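Local structure of fucose-specific lectin (6GKE) at residues Arg21-Asp29 and Asn269-Phe279; Ile251-Pro259 and Trp290-Ile300. The protein binds L-fucose, most strongly the alpha-1,6-linked core fucose of glycoproteins, using five sites set between neighbouring blades of a six-bladed beta-propeller. The protein carries 1 engineered substitution. All blocks are in the same frame, centred on the assembly; numbering follows the deposited sequence.

Contact 1: residues Arg21-Asp29 and Asn269-Phe279; sequences RQQRVYFQD and NSSGNIDISVF. With FUC (alpha-L-fucopyranose), chain C.
Gln-23 and Asn-269 cross at about a right angle, their amide planes 69° apart, and Asn-269 gives an N-H to the oxygen of Gln-23. This bond, from Asn-269 ND2 to Gln-23 OE1 over 3.0 Å, is nearly straight and falls on a lone pair in the carbonyl plane. The same oxygen accepts a second bond from Ser-277 OG at 2.7 Å, tilted out of that plane, so two donors fix the rotation of the Gln-23 amide. Its chain runs extended beyond CG, which carries OE1 across to the facing strand.

Arg-21, in the one of its two deposited conformations described here, has CG anti to the backbone N (chi1 175°) and continues extended, and its guanidinium lies between Asp-275 and Gln-23. Asp-275 CB sits 3.5 Å above one face and Gln-23 CD 3.4 Å above the other. A water accepts a hydrogen bond from Arg-21 NH1 and donates to Ser-277 OG and Ile-276 O, while Arg-21 NE is hydrogen-bonded to Ser-14 OG. Further along, Val-25 CG2 rests over the centre of the Phe-279 ring, 4.0 Å from its centroid, as a CH-pi contact.

Arg-24 points away from this interface, toward fucose: its NE donates to O4 at 2.8 Å and its NH2 to O5 at 2.9 Å. NH1 donates, within the guanidinium plane, to Gln-22 OE1 and to the carbonyl O of Gln-23, which holds the arginine in place. Glu-36 and Trp-97 also bond to the sugar.

Strands 22-28 and 275-279 run nearly in the same direction but belong to different sheets. The contact thus joins the first repeat to the sixth, closing the propeller ring, with strand 10-15 and Leu-287 of strand 286-293 packed against its apolar end.

Contact 2: residues Ile251-Pro259 and Trp290-Ile300; sequences IKDASRPTP and WQWISGKGWSI. With FUC (alpha-L-fucopyranose), chain G.
Ile-251 inserts its two branches against two tryptophans, and CH-pi packing carries this contact. CG2, anti to the backbone N, lies 3.8 Å from the centroid of the six-membered ring of Trp-290; CD1 lies 3.7 Å from that of Trp-298. Both methyls come over a face, some 22° off the normal. Ile-300 CG1 covers the opposite face of Trp-290, and the peptide N of Asp-253 meets its edge. Pro-259 CG approaches both Trp-290 CZ2 and Ile-300 CD1. The flat guanidinium of Arg-256 lies across Ile-300, whose CD1 stands 3.6 Å above its centre; Arg-256 NH2 bonds to Gln-288.

The loop leaving strand 249-251 is in this way laid against strands 286-293 and 297-300 of the sixth repeat, a join between successive blades of the beta-propeller.

Polar links across the interface run through water. One water donates to both Lys-252 O and Trp-298 O; another donates to Asp-253 OD2 and accepts from Ile-300 N. Within the loop, Ser-255 N donates to Asp-253 OD1, an Asx turn, and Ser-255 OG adds a second bond from the same face.

At the edge of Trp-298, NE1 donates to fucose O3 at 2.9 Å, almost straight (172°), while Trp-292 lays a ring face against fucose C5.

In the fold
The centres of the two contacts lie 16 Å apart, and their segments alternate along the chain: 21-29, 251-259, 269-279, 290-300. Both reach the sheet of the sixth blade, where strands 275-282 and 286-293 are adjacent and antiparallel. Contact 1 is centred about 9 Å from the centre of the chain and contact 2 about 20 Å from it. The sixth repeat is packed against the fifth, which precedes it in the chain, and against the first, from the other end of the chain, which closes the ring. Ile-276 packs on Trp-298 between the contacts, and with Trp-292 these residues help line one fucose pocket, while Arg-24 serves another.

Contact 1: residues Arg21-Asp29 and Asn269-Phe279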
loop_
_atom_site.group_PDB
_atom_site.type_symbol
_atom_site.label_atom_id
_atom_site.label_comp_id
_atom_site.label_asym_id
_atom_site.label_seq_id
_atom_site.Cartn_x
_atom_site.Cartn_y
_atom_site.Cartn_z
ATOM N N ARG A 21 3.743 29.764 -11.527
ATOM C CA ARG A 21 4.408 28.446 -11.702
ATOM C C ARG A 21 3.403 27.296 -11.842
ATOM O O ARG A 21 2.626 27.021 -10.906
ATOM C CB ARG A 21 5.258 28.112 -10.479
ATOM C CG ARG A 21 5.880 26.724 -10.507
ATOM C CD ARG A 21 6.360 26.400 -9.116
ATOM N NE ARG A 21 7.036 25.120 -9.052
ATOM C CZ ARG A 21 7.383 24.515 -7.926
ATOM N NH1 ARG A 21 7.020 25.026 -6.762
ATOM N NH2 ARG A 21 8.109 23.414 -7.973
ATOM N N GLN A 22 3.517 26.537 -12.940
ATOM C CA GLN A 22 2.640 25.398 -13.170
ATOM C C GLN A 22 3.410 24.122 -12.831
ATOM O O GLN A 22 4.555 23.954 -13.241
ATOM C CB GLN A 22 2.186 25.361 -14.626
ATOM C CG GLN A 22 1.189 26.454 -14.979
ATOM C CD GLN A 22 -0.169 26.263 -14.345
ATOM O OE1 GLN A 22 -0.645 25.145 -14.170
ATOM N NE2 GLN A 22 -0.831 27.358 -14.007
ATOM N N GLN A 23 2.761 23.230 -12.081
ATOM C CA GLN A 23 3.321 21.929 -11.770
ATOM C C GLN A 23 2.343 20.844 -12.216
ATOM O O GLN A 23 1.122 21.020 -12.137
ATOM C CB GLN A 23 3.556 21.753 -10.270
ATOM C CG GLN A 23 4.569 22.717 -9.685
ATOM C CD GLN A 23 4.751 22.423 -8.218
ATOM O OE1 GLN A 23 5.398 21.445 -7.837
ATOM N NE2 GLN A 23 4.170 23.272 -7.385
ATOM N N ARG A 24 2.893 19.702 -12.635
ATOM C CA ARG A 24 2.105 18.503 -12.832
ATOM C C ARG A 24 2.834 17.354 -12.141
ATOM O O ARG A 24 4.056 17.272 -12.184
ATOM C CB ARG A 24 1.911 18.162 -14.313
ATOM C CG ARG A 24 1.333 19.282 -15.168
ATOM C CD ARG A 24 -0.124 19.571 -14.866
ATOM N NE ARG A 24 -0.690 20.615 -15.719
ATOM C CZ ARG A 24 -0.665 21.921 -15.457
ATOM N NH1 ARG A 24 -0.143 22.376 -14.328
ATOM N NH2 ARG A 24 -1.160 22.773 -16.339
ATOM N N VAL A 25 2.060 16.470 -11.512
ATOM C CA VAL A 25 2.615 15.275 -10.906
ATOM C C VAL A 25 1.788 14.080 -11.382
ATOM O O VAL A 25 0.569 14.169 -11.520
ATOM C CB VAL A 25 2.715 15.400 -9.371
ATOM C CG1 VAL A 25 1.377 15.624 -8.705
ATOM C CG2 VAL A 25 3.445 14.224 -8.746
ATOM N N TYR A 26 2.504 12.983 -11.660
ATOM C CA TYR A 26 1.970 11.755 -12.226
ATOM C C TYR A 26 2.199 10.622 -11.231
ATOM O O TYR A 26 3.277 10.500 -10.639
ATOM C CB TYR A 26 2.628 11.435 -13.578
ATOM C CG TYR A 26 2.425 12.568 -14.542
ATOM C CD1 TYR A 26 1.224 12.726 -15.211
ATOM C CD2 TYR A 26 3.377 13.564 -14.673
ATOM C CE1 TYR A 26 0.980 13.829 -16.008
ATOM C CE2 TYR A 26 3.152 14.674 -15.467
ATOM C CZ TYR A 26 1.943 14.817 -16.121
ATOM O OH TYR A 26 1.705 15.942 -16.850
ATOM N N PHE A 27 1.167 9.791 -11.070
ATOM C CA PHE A 27 1.203 8.663 -10.165
ATOM C C PHE A 27 0.249 7.603 -10.708
ATOM O O PHE A 27 -0.569 7.887 -11.580
ATOM C CB PHE A 27 0.814 9.093 -8.746
ATOM C CG PHE A 27 -0.608 9.583 -8.611
ATOM C CD1 PHE A 27 -0.941 10.913 -8.831
ATOM C CD2 PHE A 27 -1.628 8.702 -8.279
ATOM C CE1 PHE A 27 -2.257 11.343 -8.713
ATOM C CE2 PHE A 27 -2.940 9.132 -8.163
ATOM C CZ PHE A 27 -3.251 10.451 -8.379
ATOM N N GLN A 28 0.336 6.395 -10.156
ATOM C CA GLN A 28 -0.513 5.309 -10.596
ATOM C C GLN A 28 -1.614 5.058 -9.567
ATOM O O GLN A 28 -1.396 5.144 -8.357
ATOM C CB GLN A 28 0.323 4.050 -10.824
ATOM C CG GLN A 28 -0.401 2.964 -11.599
ATOM C CD GLN A 28 0.564 1.919 -12.100
ATOM O OE1 GLN A 28 1.515 1.542 -11.406
ATOM N NE2 GLN A 28 0.331 1.443 -13.317
ATOM N N ASP A 29 -2.793 4.711 -10.084
ATOM C CA ASP A 29 -3.942 4.388 -9.258
ATOM C C ASP A 29 -4.080 2.863 -9.123
ATOM O O ASP A 29 -3.305 2.076 -9.675
ATOM C CB ASP A 29 -5.209 5.083 -9.767
ATOM C CG ASP A 29 -5.793 4.571 -11.074
ATOM O OD1 ASP A 29 -5.508 3.414 -11.445
ATOM O OD2 ASP A 29 -6.548 5.347 -11.706
ATOM N N ASN A 269 10.757 18.200 -9.037
ATOM C CA ASN A 269 10.670 19.142 -10.131
ATOM C C ASN A 269 11.339 20.451 -9.711
ATOM O O ASN A 269 11.658 20.666 -8.542
ATOM C CB ASN A 269 9.230 19.331 -10.626
ATOM C CG ASN A 269 8.324 20.046 -9.645
ATOM O OD1 ASN A 269 8.789 20.815 -8.807
ATOM N ND2 ASN A 269 7.021 19.841 -9.758
ATOM N N SER A 270 11.561 21.306 -10.704
ATOM C CA SER A 270 12.090 22.625 -10.467
ATOM C C SER A 270 11.779 23.505 -11.674
ATOM O O SER A 270 11.676 23.033 -12.799
ATOM C CB SER A 270 13.579 22.616 -10.149
ATOM O OG SER A 270 14.367 22.225 -11.266
ATOM N N SER A 271 11.688 24.807 -11.411
ATOM C CA SER A 271 11.619 25.808 -12.452
ATOM C C SER A 271 11.914 27.168 -11.818
ATOM O O SER A 271 11.998 27.294 -10.594
ATOM C CB SER A 271 10.293 25.791 -13.201
ATOM O OG SER A 271 9.182 25.969 -12.337
ATOM N N GLY A 272 12.089 28.183 -12.658
ATOM C CA GLY A 272 12.433 29.496 -12.158
ATOM C C GLY A 272 13.833 29.527 -11.567
ATOM O O GLY A 272 14.734 28.849 -12.050
ATOM N N ASN A 273 14.014 30.345 -10.527
ATOM C CA ASN A 273 15.346 30.550 -9.931
ATOM C C ASN A 273 15.186 30.923 -8.456
ATOM O O ASN A 273 15.510 32.039 -8.067
ATOM C CB ASN A 273 16.182 31.558 -10.737
ATOM C CG ASN A 273 15.376 32.730 -11.245
ATOM O OD1 ASN A 273 14.929 33.569 -10.465
ATOM N ND2 ASN A 273 15.177 32.790 -12.550
ATOM N N ILE A 274 14.733 29.985 -7.606
ATOM C CA ILE A 274 14.424 28.602 -7.941
ATOM C C ILE A 274 13.237 28.155 -7.084
ATOM O O ILE A 274 13.142 28.502 -5.909
ATOM C CB ILE A 274 15.645 27.678 -7.727
ATOM C CG1 ILE A 274 15.436 26.282 -8.320
ATOM C CG2 ILE A 274 16.034 27.597 -6.255
ATOM C CD1 ILE A 274 15.263 26.247 -9.823
ATOM N N ASP A 275 12.347 27.378 -7.701
ATOM C CA ASP A 275 11.253 26.688 -7.032
ATOM C C ASP A 275 11.516 25.188 -7.152
ATOM O O ASP A 275 11.845 24.717 -8.239
ATOM C CB ASP A 275 9.913 27.055 -7.661
ATOM C CG ASP A 275 9.645 28.547 -7.651
ATOM O OD1 ASP A 275 9.654 29.134 -6.553
ATOM O OD2 ASP A 275 9.448 29.113 -8.741
ATOM N N ILE A 276 11.407 24.460 -6.029
ATOM C CA ILE A 276 11.683 23.022 -5.986
ATOM C C ILE A 276 10.572 22.317 -5.212
ATOM O O ILE A 276 10.226 22.731 -4.109
ATOM C CB ILE A 276 13.045 22.701 -5.338
ATOM C CG1 ILE A 276 14.193 23.495 -5.964
ATOM C CG2 ILE A 276 13.303 21.202 -5.393
ATOM C CD1 ILE A 276 15.480 23.440 -5.173
ATOM N N SER A 277 10.065 21.225 -5.790
ATOM C CA SER A 277 9.191 20.284 -5.096
ATOM C C SER A 277 9.847 18.903 -5.085
ATOM O O SER A 277 10.343 18.470 -6.119
ATOM C CB SER A 277 7.844 20.181 -5.758
ATOM O OG SER A 277 7.167 21.429 -5.738
ATOM N N VAL A 278 9.798 18.220 -3.938
ATOM C CA VAL A 278 10.219 16.819 -3.867
ATOM C C VAL A 278 9.055 16.026 -3.272
ATOM O O VAL A 278 8.724 16.176 -2.094
ATOM C CB VAL A 278 11.515 16.604 -3.063
ATOM C CG1 VAL A 278 11.939 15.142 -3.126
ATOM C CG2 VAL A 278 12.638 17.503 -3.548
ATOM N N PHE A 279 8.439 15.195 -4.115
ATOM C CA PHE A 279 7.240 14.437 -3.778
ATOM C C PHE A 279 7.604 13.112 -3.110
ATOM O O PHE A 279 8.625 12.506 -3.436
ATOM C CB PHE A 279 6.421 14.166 -5.038
ATOM C CG PHE A 279 5.921 15.433 -5.669
ATOM C CD1 PHE A 279 4.714 15.982 -5.266
ATOM C CD2 PHE A 279 6.682 16.120 -6.604
ATOM C CE1 PHE A 279 4.261 17.171 -5.813
ATOM C CE2 PHE A 279 6.229 17.316 -7.141
ATOM C CZ PHE A 279 5.023 17.842 -6.741
HETATM C C1 FUC C . -3.900 21.208 -18.331
HETATM C C2 FUC C . -4.115 19.756 -17.950
HETATM C C3 FUC C . -3.458 18.828 -18.968
HETATM C C4 FUC C . -2.001 19.210 -19.174
HETATM C C5 FUC C . -1.923 20.680 -19.575
HETATM C C6 FUC C . -0.498 21.179 -19.768
HETATM O O1 FUC C . -4.674 21.459 -19.496
HETATM O O2 FUC C . -5.522 19.489 -17.906
HETATM O O3 FUC C . -3.605 17.464 -18.558
HETATM O O4 FUC C . -1.237 19.028 -17.978
HETATM O O5 FUC C . -2.520 21.471 -18.546
HETATM O O HOH W 1 7.653 23.991 -4.198
#

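Contact 2: residues Ile251-Pro259 and Trp290-Ile300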
loop_
_atom_site.group_PDB
_atom_site.type_symbol
_atom_site.label_atom_id
_atom_site.label_comp_id
_atom_site.label_asym_id
_atom_site.label_seq_id
_atom_site.Cartn_x
_atom_site.Cartn_y
_atom_site.Cartn_z
ATOM N N ILE A 251 16.931 16.718 4.678
ATOM C CA ILE A 251 15.807 17.628 4.657
ATOM C C ILE A 251 14.739 16.985 5.532
ATOM O O ILE A 251 14.227 15.928 5.180
ATOM C CB ILE A 251 15.306 17.848 3.221
ATOM C CG1 ILE A 251 16.354 18.579 2.382
ATOM C CG2 ILE A 251 13.961 18.568 3.216
ATOM C CD1 ILE A 251 16.090 18.522 0.898
ATOM N N LYS A 252 14.461 17.592 6.685
ATOM C CA LYS A 252 13.612 16.942 7.653
ATOM C C LYS A 252 12.919 17.978 8.536
ATOM O O LYS A 252 13.295 19.147 8.580
ATOM C CB LYS A 252 14.414 15.943 8.489
ATOM C CG LYS A 252 15.514 16.535 9.352
ATOM C CD LYS A 252 16.309 15.446 10.027
ATOM C CE LYS A 252 17.439 15.950 10.896
ATOM N NZ LYS A 252 18.204 14.821 11.475
ATOM N N ASP A 253 11.894 17.480 9.226
ATOM C CA ASP A 253 11.034 18.222 10.117
ATOM C C ASP A 253 10.997 17.448 11.434
ATOM O O ASP A 253 10.539 16.312 11.458
ATOM C CB ASP A 253 9.655 18.364 9.467
ATOM C CG ASP A 253 8.579 19.028 10.306
ATOM O OD1 ASP A 253 8.795 19.202 11.519
ATOM O OD2 ASP A 253 7.522 19.358 9.730
ATOM N N ALA A 254 11.498 18.058 12.512
ATOM C CA ALA A 254 11.617 17.375 13.800
ATOM C C ALA A 254 10.246 16.906 14.309
ATOM O O ALA A 254 10.167 15.917 15.042
ATOM C CB ALA A 254 12.293 18.282 14.797
ATOM N N SER A 255 9.175 17.610 13.919
ATOM C CA SER A 255 7.812 17.301 14.371
ATOM C C SER A 255 7.185 16.171 13.542
ATOM O O SER A 255 6.171 15.605 13.952
ATOM C CB SER A 255 6.940 18.529 14.337
ATOM O OG SER A 255 6.516 18.824 13.015
ATOM N N ARG A 256 7.773 15.868 12.379
ATOM C CA ARG A 256 7.267 14.844 11.462
ATOM C C ARG A 256 8.431 13.988 10.980
ATOM O O ARG A 256 8.808 14.036 9.808
ATOM C CB ARG A 256 6.523 15.494 10.294
ATOM C CG ARG A 256 5.227 16.172 10.714
ATOM C CD ARG A 256 4.441 16.717 9.543
ATOM N NE ARG A 256 4.027 15.677 8.614
ATOM C CZ ARG A 256 3.364 15.910 7.491
ATOM N NH1 ARG A 256 2.973 17.140 7.209
ATOM N NH2 ARG A 256 3.105 14.919 6.654
ATOM N N PRO A 257 9.034 13.168 11.870
ATOM C CA PRO A 257 10.175 12.349 11.476
ATOM C C PRO A 257 9.799 11.343 10.381
ATOM O O PRO A 257 8.679 10.829 10.351
ATOM C CB PRO A 257 10.597 11.633 12.765
ATOM C CG PRO A 257 9.363 11.680 13.644
ATOM C CD PRO A 257 8.650 12.965 13.276
ATOM N N THR A 258 10.767 11.099 9.497
ATOM C CA THR A 258 10.723 10.072 8.450
ATOM C C THR A 258 9.300 9.887 7.926
ATOM O O THR A 258 8.712 8.815 8.065
ATOM C CB THR A 258 11.308 8.749 8.962
ATOM O OG1 THR A 258 10.525 8.242 10.045
ATOM C CG2 THR A 258 12.743 8.884 9.423
ATOM N N PRO A 259 8.708 10.925 7.296
ATOM C CA PRO A 259 7.273 10.929 7.018
ATOM C C PRO A 259 6.785 10.009 5.888
ATOM O O PRO A 259 5.578 9.864 5.743
ATOM C CB PRO A 259 6.993 12.403 6.672
ATOM C CG PRO A 259 8.300 12.907 6.114
ATOM C CD PRO A 259 9.353 12.198 6.936
ATOM N N TRP A 290 7.905 17.942 -0.106
ATOM C CA TRP A 290 8.768 18.958 0.406
ATOM C C TRP A 290 8.795 20.118 -0.590
ATOM O O TRP A 290 8.756 19.905 -1.802
ATOM C CB TRP A 290 10.179 18.406 0.605
ATOM C CG TRP A 290 10.255 17.410 1.712
ATOM C CD1 TRP A 290 10.191 16.051 1.613
ATOM C CD2 TRP A 290 10.354 17.711 3.111
ATOM N NE1 TRP A 290 10.274 15.485 2.853
ATOM C CE2 TRP A 290 10.377 16.477 3.792
ATOM C CE3 TRP A 290 10.463 18.895 3.847
ATOM C CZ2 TRP A 290 10.480 16.401 5.180
ATOM C CZ3 TRP A 290 10.567 18.818 5.217
ATOM C CH2 TRP A 290 10.578 17.586 5.870
ATOM N N GLN A 291 8.895 21.336 -0.061
ATOM C CA GLN A 291 8.994 22.536 -0.879
ATOM C C GLN A 291 10.129 23.400 -0.338
ATOM O O GLN A 291 10.292 23.517 0.874
ATOM C CB GLN A 291 7.678 23.315 -0.861
ATOM C CG GLN A 291 7.288 23.800 0.528
ATOM C CD GLN A 291 5.851 24.241 0.653
ATOM O OE1 GLN A 291 5.093 24.276 -0.313
ATOM N NE2 GLN A 291 5.466 24.584 1.870
ATOM N N TRP A 292 10.889 23.993 -1.265
ATOM C CA TRP A 292 11.914 24.966 -0.964
ATOM C C TRP A 292 11.404 26.367 -1.301
ATOM O O TRP A 292 11.021 26.603 -2.437
ATOM C CB TRP A 292 13.184 24.709 -1.775
ATOM C CG TRP A 292 14.083 25.898 -1.688
ATOM C CD1 TRP A 292 14.140 26.974 -2.528
ATOM C CD2 TRP A 292 14.976 26.184 -0.604
ATOM N NE1 TRP A 292 15.047 27.887 -2.061
ATOM C CE2 TRP A 292 15.579 27.427 -0.884
ATOM C CE3 TRP A 292 15.343 25.490 0.551
ATOM C CZ2 TRP A 292 16.532 27.990 -0.037
ATOM C CZ3 TRP A 292 16.287 26.046 1.384
ATOM C CH2 TRP A 292 16.870 27.279 1.092
ATOM N N ILE A 293 11.450 27.285 -0.338
ATOM C CA ILE A 293 11.037 28.653 -0.577
ATOM C C ILE A 293 12.176 29.577 -0.134
ATOM O O ILE A 293 12.677 29.469 0.992
ATOM C CB ILE A 293 9.692 28.946 0.120
ATOM C CG1 ILE A 293 8.545 28.181 -0.549
ATOM C CG2 ILE A 293 9.404 30.440 0.164
ATOM C CD1 ILE A 293 7.485 27.689 0.408
ATOM N N SER A 294 12.584 30.466 -1.051
ATOM C CA SER A 294 13.647 31.443 -0.822
ATOM C C SER A 294 13.322 32.296 0.410
ATOM O O SER A 294 12.318 33.007 0.422
ATOM C CB SER A 294 13.850 32.307 -2.037
ATOM N N GLY A 295 14.174 32.194 1.438
ATOM C CA GLY A 295 14.077 32.994 2.659
ATOM C C GLY A 295 13.434 32.242 3.817
ATOM O O GLY A 295 13.437 32.741 4.949
ATOM N N LYS A 296 12.875 31.057 3.537
ATOM C CA LYS A 296 12.176 30.230 4.533
ATOM C C LYS A 296 12.907 28.893 4.732
ATOM O O LYS A 296 13.077 28.440 5.865
ATOM C CB LYS A 296 10.731 29.976 4.090
ATOM N N GLY A 297 13.318 28.264 3.626
ATOM C CA GLY A 297 13.934 26.944 3.642
ATOM C C GLY A 297 12.942 25.871 3.236
ATOM O O GLY A 297 12.008 26.142 2.482
ATOM N N TRP A 298 13.161 24.658 3.754
ATOM C CA TRP A 298 12.379 23.480 3.410
ATOM C C TRP A 298 11.222 23.275 4.389
ATOM O O TRP A 298 11.389 23.402 5.595
ATOM C CB TRP A 298 13.265 22.240 3.429
ATOM C CG TRP A 298 14.246 22.167 2.306
ATOM C CD1 TRP A 298 15.572 22.482 2.341
ATOM C CD2 TRP A 298 13.965 21.737 0.966
ATOM N NE1 TRP A 298 16.139 22.253 1.118
ATOM C CE2 TRP A 298 15.176 21.811 0.249
ATOM C CE3 TRP A 298 12.814 21.286 0.311
ATOM C CZ2 TRP A 298 15.262 21.446 -1.093
ATOM C CZ3 TRP A 298 12.903 20.923 -1.014
ATOM C CH2 TRP A 298 14.113 20.996 -1.703
ATOM N N SER A 299 10.067 22.877 3.855
ATOM C CA SER A 299 8.927 22.488 4.669
ATOM C C SER A 299 8.069 21.494 3.891
ATOM O O SER A 299 8.176 21.402 2.677
ATOM C CB SER A 299 8.116 23.687 5.090
ATOM O OG SER A 299 7.612 24.378 3.961
ATOM N N ILE A 300 7.211 20.765 4.610
ATOM C CA ILE A 300 6.224 19.913 3.975
ATOM C C ILE A 300 5.046 20.797 3.554
ATOM O O ILE A 300 4.491 21.533 4.367
ATOM C CB ILE A 300 5.807 18.752 4.896
ATOM C CG1 ILE A 300 7.006 17.863 5.229
ATOM C CG2 ILE A 300 4.671 17.951 4.271
ATOM C CD1 ILE A 300 6.766 16.888 6.353
HETATM C C1 FUC G . 20.759 25.722 -1.206
HETATM C C2 FUC G . 20.551 24.383 -0.514
HETATM C C3 FUC G . 19.060 24.132 -0.284
HETATM C C4 FUC G . 18.286 24.278 -1.601
HETATM C C5 FUC G . 18.580 25.649 -2.185
HETATM C C6 FUC G . 17.887 25.922 -3.513
HETATM O O1 FUC G . 20.392 26.774 -0.310
HETATM O O2 FUC G . 21.253 24.389 0.735
HETATM O O3 FUC G . 18.880 22.853 0.321
HETATM O O4 FUC G . 18.684 23.300 -2.573
HETATM O O5 FUC G . 19.983 25.794 -2.404
HETATM O O HOH W 2 11.526 21.316 7.678
HETATM O O HOH W 3 7.454 20.987 7.521
#